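Local coordinates for protein protease Do-like 2, chloroplastic (Arabidopsis thaliana, PDB 4FLN) that performs the primary cleavage of the photodamaged D1 protein of photosystem II as a chloroplast serine protease of the S1C family, at residues 266-270 with 271-275; 427-430 with 431-434. All blocks are in the same frame, centred on the assembly; numbering follows the deposited sequence.

Contact 1 (266-270 with 271-275) closes a helix of the first PDZ domain, and contact 2 (427-430 with 431-434) shapes a loop of the second. Within one chain they are far apart, with centres 58 Å from each other and nearest atoms about 44 Å apart, and both lie away from the catalytic triad of His91, Asp122 and Ser200 assigned by similarity. The six-chain assembly brings their counterparts together: Leu267 packs on Tyr431 of a neighbouring subunit, while Ile429 and Tyr431 pack on Pro265 and Asn264 of a neighbouring subunit. First and second PDZ domains of different chains meet at these two sites within the hexamer.

Contact 1. Residues 266-270 with 271-275; sequences ALREC and LKVPT
Arg268 runs from the last full turn of helix 265-271 against Val273, the two side chains crossing at about a right angle. From CB the chain carries Arg268 CG to 3.2 Å from Val273 CB, and Arg268 CD lies 3.1 Å from Thr275 O. The bend at chi3 (-36°) then turns NE and the guanidinium off the line of the chain, Arg268 NE lying 3.9 Å from Thr275 O. The guanidinium stands obliquely to that poorly ordered residue's carbonyl, Arg268 NH1 3.7 Å from Thr275 O. The backbone forms a Schellman motif: Lys272 leaves the helix with positive phi, Val273 N donates to Arg268 O (3.0 Å, 172° at the hydrogen) and Lys272 N to Glu269 O (3.1 Å), the latter from above the carbonyl plane. Cutting Arg268 back to alanine would probably bare one side of Val273 and leave the Thr275 carbonyl without its neighbour. Just before these bonds, Leu271 N donates to Leu267 O (2.8 Å), and their side chains lie side by side, Leu267 CD2 3.5 Å from Leu271 CD1. Leu271 and Val273 both rest on Val299 of strand 299-303, and Glu269 OE1 reaches Tyr464 OH of a neighbouring subunit.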
loop_
_atom_site.group_PDB
_atom_site.type_symbol
_atom_site.label_atom_id
_atom_site.label_comp_id
_atom_site.label_asym_id
_atom_site.label_seq_id
_atom_site.Cartn_x
_atom_site.Cartn_y
_atom_site.Cartn_z
ATOM N N ALA B 266 -27.899 39.431 -6.883
ATOM C CA ALA B 266 -28.313 40.171 -5.692
ATOM C C ALA B 266 -27.124 40.843 -5.002
ATOM O O ALA B 266 -27.201 42.000 -4.585
ATOM C CB ALA B 266 -29.064 39.258 -4.730
ATOM N N LEU B 267 -26.021 40.116 -4.890
ATOM C CA LEU B 267 -24.783 40.731 -4.464
ATOM C C LEU B 267 -24.577 42.033 -5.217
ATOM O O LEU B 267 -24.554 43.110 -4.628
ATOM C CB LEU B 267 -23.609 39.809 -4.747
ATOM C CG LEU B 267 -22.743 39.484 -3.545
ATOM C CD1 LEU B 267 -21.411 38.988 -4.047
ATOM C CD2 LEU B 267 -22.587 40.706 -2.638
ATOM N N ARG B 268 -24.426 41.929 -6.531
ATOM C CA ARG B 268 -24.137 43.093 -7.361
ATOM C C ARG B 268 -25.160 44.202 -7.175
ATOM O O ARG B 268 -24.796 45.375 -7.072
ATOM C CB ARG B 268 -24.016 42.702 -8.830
ATOM C CG ARG B 268 -22.993 43.537 -9.559
ATOM C CD ARG B 268 -22.638 42.991 -10.928
ATOM N NE ARG B 268 -22.631 41.536 -10.962
ATOM C CZ ARG B 268 -23.598 40.822 -11.516
ATOM N NH1 ARG B 268 -24.630 41.439 -12.076
ATOM N NH2 ARG B 268 -23.536 39.500 -11.515
ATOM N N GLU B 269 -26.436 43.835 -7.113
ATOM C CA GLU B 269 -27.490 44.824 -6.896
ATOM C C GLU B 269 -27.332 45.492 -5.522
ATOM O O GLU B 269 -27.398 46.717 -5.391
ATOM C CB GLU B 269 -28.867 44.179 -7.038
ATOM C CG GLU B 269 -30.019 45.167 -7.163
ATOM C CD GLU B 269 -31.370 44.479 -7.279
ATOM O OE1 GLU B 269 -31.774 43.801 -6.309
ATOM O OE2 GLU B 269 -32.022 44.608 -8.340
ATOM N N CYS B 270 -27.109 44.676 -4.503
ATOM C CA CYS B 270 -26.917 45.168 -3.147
ATOM C C CYS B 270 -25.754 46.149 -3.080
ATOM O O CYS B 270 -25.838 47.186 -2.435
ATOM C CB CYS B 270 -26.640 43.989 -2.218
ATOM S SG CYS B 270 -26.568 44.410 -0.496
ATOM N N LEU B 271 -24.668 45.812 -3.760
ATOM C CA LEU B 271 -23.461 46.623 -3.732
ATOM C C LEU B 271 -23.510 47.822 -4.681
ATOM O O LEU B 271 -22.615 48.665 -4.669
ATOM C CB LEU B 271 -22.244 45.745 -4.025
ATOM C CG LEU B 271 -21.725 45.056 -2.766
ATOM C CD1 LEU B 271 -20.964 43.786 -3.093
ATOM C CD2 LEU B 271 -20.857 46.026 -2.002
ATOM N N LYS B 272 -24.566 47.899 -5.486
ATOM C CA LYS B 272 -24.735 48.994 -6.435
ATOM C C LYS B 272 -23.634 48.991 -7.481
ATOM O O LYS B 272 -23.079 50.037 -7.817
ATOM C CB LYS B 272 -24.785 50.349 -5.716
ATOM C CG LYS B 272 -26.195 50.865 -5.432
ATOM C CD LYS B 272 -27.079 49.793 -4.804
ATOM C CE LYS B 272 -28.506 50.294 -4.597
ATOM N NZ LYS B 272 -29.409 49.225 -4.066
ATOM N N VAL B 273 -23.328 47.803 -7.989
ATOM C CA VAL B 273 -22.380 47.637 -9.082
ATOM C C VAL B 273 -23.131 47.519 -10.406
ATOM O O VAL B 273 -23.937 46.608 -10.578
ATOM C CB VAL B 273 -21.548 46.359 -8.884
ATOM C CG1 VAL B 273 -20.681 46.090 -10.093
ATOM C CG2 VAL B 273 -20.709 46.457 -7.622
ATOM N N PRO B 274 -22.892 48.455 -11.337
ATOM C CA PRO B 274 -23.533 48.405 -12.661
ATOM C C PRO B 274 -22.905 47.411 -13.656
ATOM O O PRO B 274 -21.697 47.149 -13.634
ATOM C CB PRO B 274 -23.390 49.846 -13.178
ATOM C CG PRO B 274 -23.036 50.672 -11.971
ATOM C CD PRO B 274 -22.242 49.751 -11.098
ATOM N N THR B 275 -23.750 46.897 -14.547
ATOM C CA THR B 275 -23.397 45.863 -15.522
ATOM C C THR B 275 -22.728 44.658 -14.875
ATOM O O THR B 275 -23.059 44.284 -13.748
ATOM C CB THR B 275 -22.454 46.406 -16.612
ATOM O OG1 THR B 275 -21.320 47.033 -15.995
ATOM C CG2 THR B 275 -23.176 47.417 -17.494
#

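Contact 2. Residues 427-430 with 431-434; sequences VNIG and YEDM
A type II beta turn from Asn428 to Tyr431 shapes this part of the loop between strands 417-422 and 437-442, and the side chain of Glu432 folds back over it. Tyr431 N closes the turn by donating to Asn428 O at 2.7 Å, with 150° at the hydrogen. Gly430 holds the third position with positive phi, where a CB would press against the carbonyl O of Ile429. The Gly430 N-H is taken up by Glu432 OE1 at 3.0 Å, met from above the carboxylate plane rather than within it. A sharp bend at chi2 (102°) turns the Glu432 carboxylate back to this amide and sets Glu432 OE2 3.2 Å from Ile429 CA. In the second PDZ domain of the chain, Asn428 ties the turn to its surroundings: OD1 accepts from Asn425 N, and ND2 donates to Leu423 O and Ala376 O. Held in this way, the amide stands at 79° to the Glu432 carboxylate plane, with Asn428 OD1 3.8 Å from Glu432 CG. Tyr431 sets its CG beside its own backbone N, which brings the ring back along the turn. Tyr431 CD2 comes within 3.4 Å of Asn428 O. Ile429 O stands 4.2 Å above one face of the Tyr431 ring, offset toward the rim. At the far end Tyr431 OH bonds to Val476 O of strand 474-478. Asn264 ND2 of a neighbouring subunit donates to both Val427 O and Ile429 O, joining the turn to that chain's first PDZ domain.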
loop_
_atom_site.group_PDB
_atom_site.type_symbol
_atom_site.label_atom_id
_atom_site.label_comp_id
_atom_site.label_asym_id
_atom_site.label_seq_id
_atom_site.Cartn_x
_atom_site.Cartn_y
_atom_site.Cartn_z
ATOM N N VAL B 427 17.238 22.510 35.499
ATOM C CA VAL B 427 16.558 23.798 35.608
ATOM C C VAL B 427 15.175 23.761 34.951
ATOM O O VAL B 427 14.250 24.467 35.363
ATOM C CB VAL B 427 17.372 24.932 34.963
ATOM C CG1 VAL B 427 17.219 26.203 35.770
ATOM C CG2 VAL B 427 18.835 24.542 34.852
ATOM N N ASN B 428 15.062 22.949 33.905
ATOM C CA ASN B 428 13.844 22.848 33.117
ATOM C C ASN B 428 12.896 21.690 33.475
ATOM O O ASN B 428 11.944 21.414 32.736
ATOM C CB ASN B 428 14.150 22.897 31.616
ATOM C CG ASN B 428 15.061 21.777 31.152
ATOM O OD1 ASN B 428 14.851 20.605 31.477
ATOM N ND2 ASN B 428 16.076 22.135 30.367
ATOM N N ILE B 429 13.168 20.990 34.576
ATOM C CA ILE B 429 12.357 19.824 34.927
ATOM C C ILE B 429 10.870 20.158 34.889
ATOM O O ILE B 429 10.431 21.189 35.404
ATOM C CB ILE B 429 12.713 19.233 36.316
ATOM C CG1 ILE B 429 12.053 20.038 37.437
ATOM C CG2 ILE B 429 14.230 19.153 36.511
ATOM C CD1 ILE B 429 12.552 19.655 38.810
ATOM N N GLY B 430 10.106 19.279 34.252
ATOM C CA GLY B 430 8.686 19.485 34.046
ATOM C C GLY B 430 8.413 20.117 32.692
ATOM O O GLY B 430 7.327 19.963 32.130
ATOM N N TYR B 431 9.415 20.810 32.154
ATOM C CA TYR B 431 9.265 21.499 30.880
ATOM C C TYR B 431 9.777 20.658 29.718
ATOM O O TYR B 431 9.645 21.044 28.557
ATOM C CB TYR B 431 9.998 22.839 30.900
ATOM C CG TYR B 431 9.581 23.753 32.013
ATOM C CD1 TYR B 431 8.248 23.890 32.373
ATOM C CD2 TYR B 431 10.528 24.471 32.720
ATOM C CE1 TYR B 431 7.878 24.740 33.405
ATOM C CE2 TYR B 431 10.173 25.311 33.741
ATOM C CZ TYR B 431 8.856 25.448 34.084
ATOM O OH TYR B 431 8.543 26.302 35.112
ATOM N N GLU B 432 10.332 19.493 30.019
ATOM C CA GLU B 432 10.811 18.639 28.951
ATOM C C GLU B 432 9.539 18.200 28.248
ATOM O O GLU B 432 8.442 18.564 28.677
ATOM C CB GLU B 432 11.539 17.422 29.526
ATOM C CG GLU B 432 12.499 17.732 30.661
ATOM C CD GLU B 432 11.922 17.399 32.032
ATOM O OE1 GLU B 432 10.686 17.200 32.127
ATOM O OE2 GLU B 432 12.708 17.328 33.009
ATOM N N ASP B 433 9.659 17.431 27.179
ATOM C CA ASP B 433 8.459 16.970 26.473
ATOM C C ASP B 433 7.586 18.115 25.948
ATOM O O ASP B 433 6.402 17.920 25.687
ATOM C CB ASP B 433 7.594 16.084 27.389
ATOM C CG ASP B 433 8.154 14.680 27.560
ATOM O OD1 ASP B 433 7.773 14.011 28.543
ATOM O OD2 ASP B 433 8.969 14.241 26.715
ATOM N N MET B 434 8.163 19.299 25.783
ATOM C CA MET B 434 7.418 20.420 25.230
ATOM C C MET B 434 7.928 20.686 23.822
ATOM O O MET B 434 9.123 20.894 23.611
ATOM C CB MET B 434 7.556 21.661 26.110
ATOM C CG MET B 434 6.261 22.445 26.270
ATOM S SD MET B 434 6.419 23.904 27.323
ATOM C CE MET B 434 7.288 23.214 28.713
#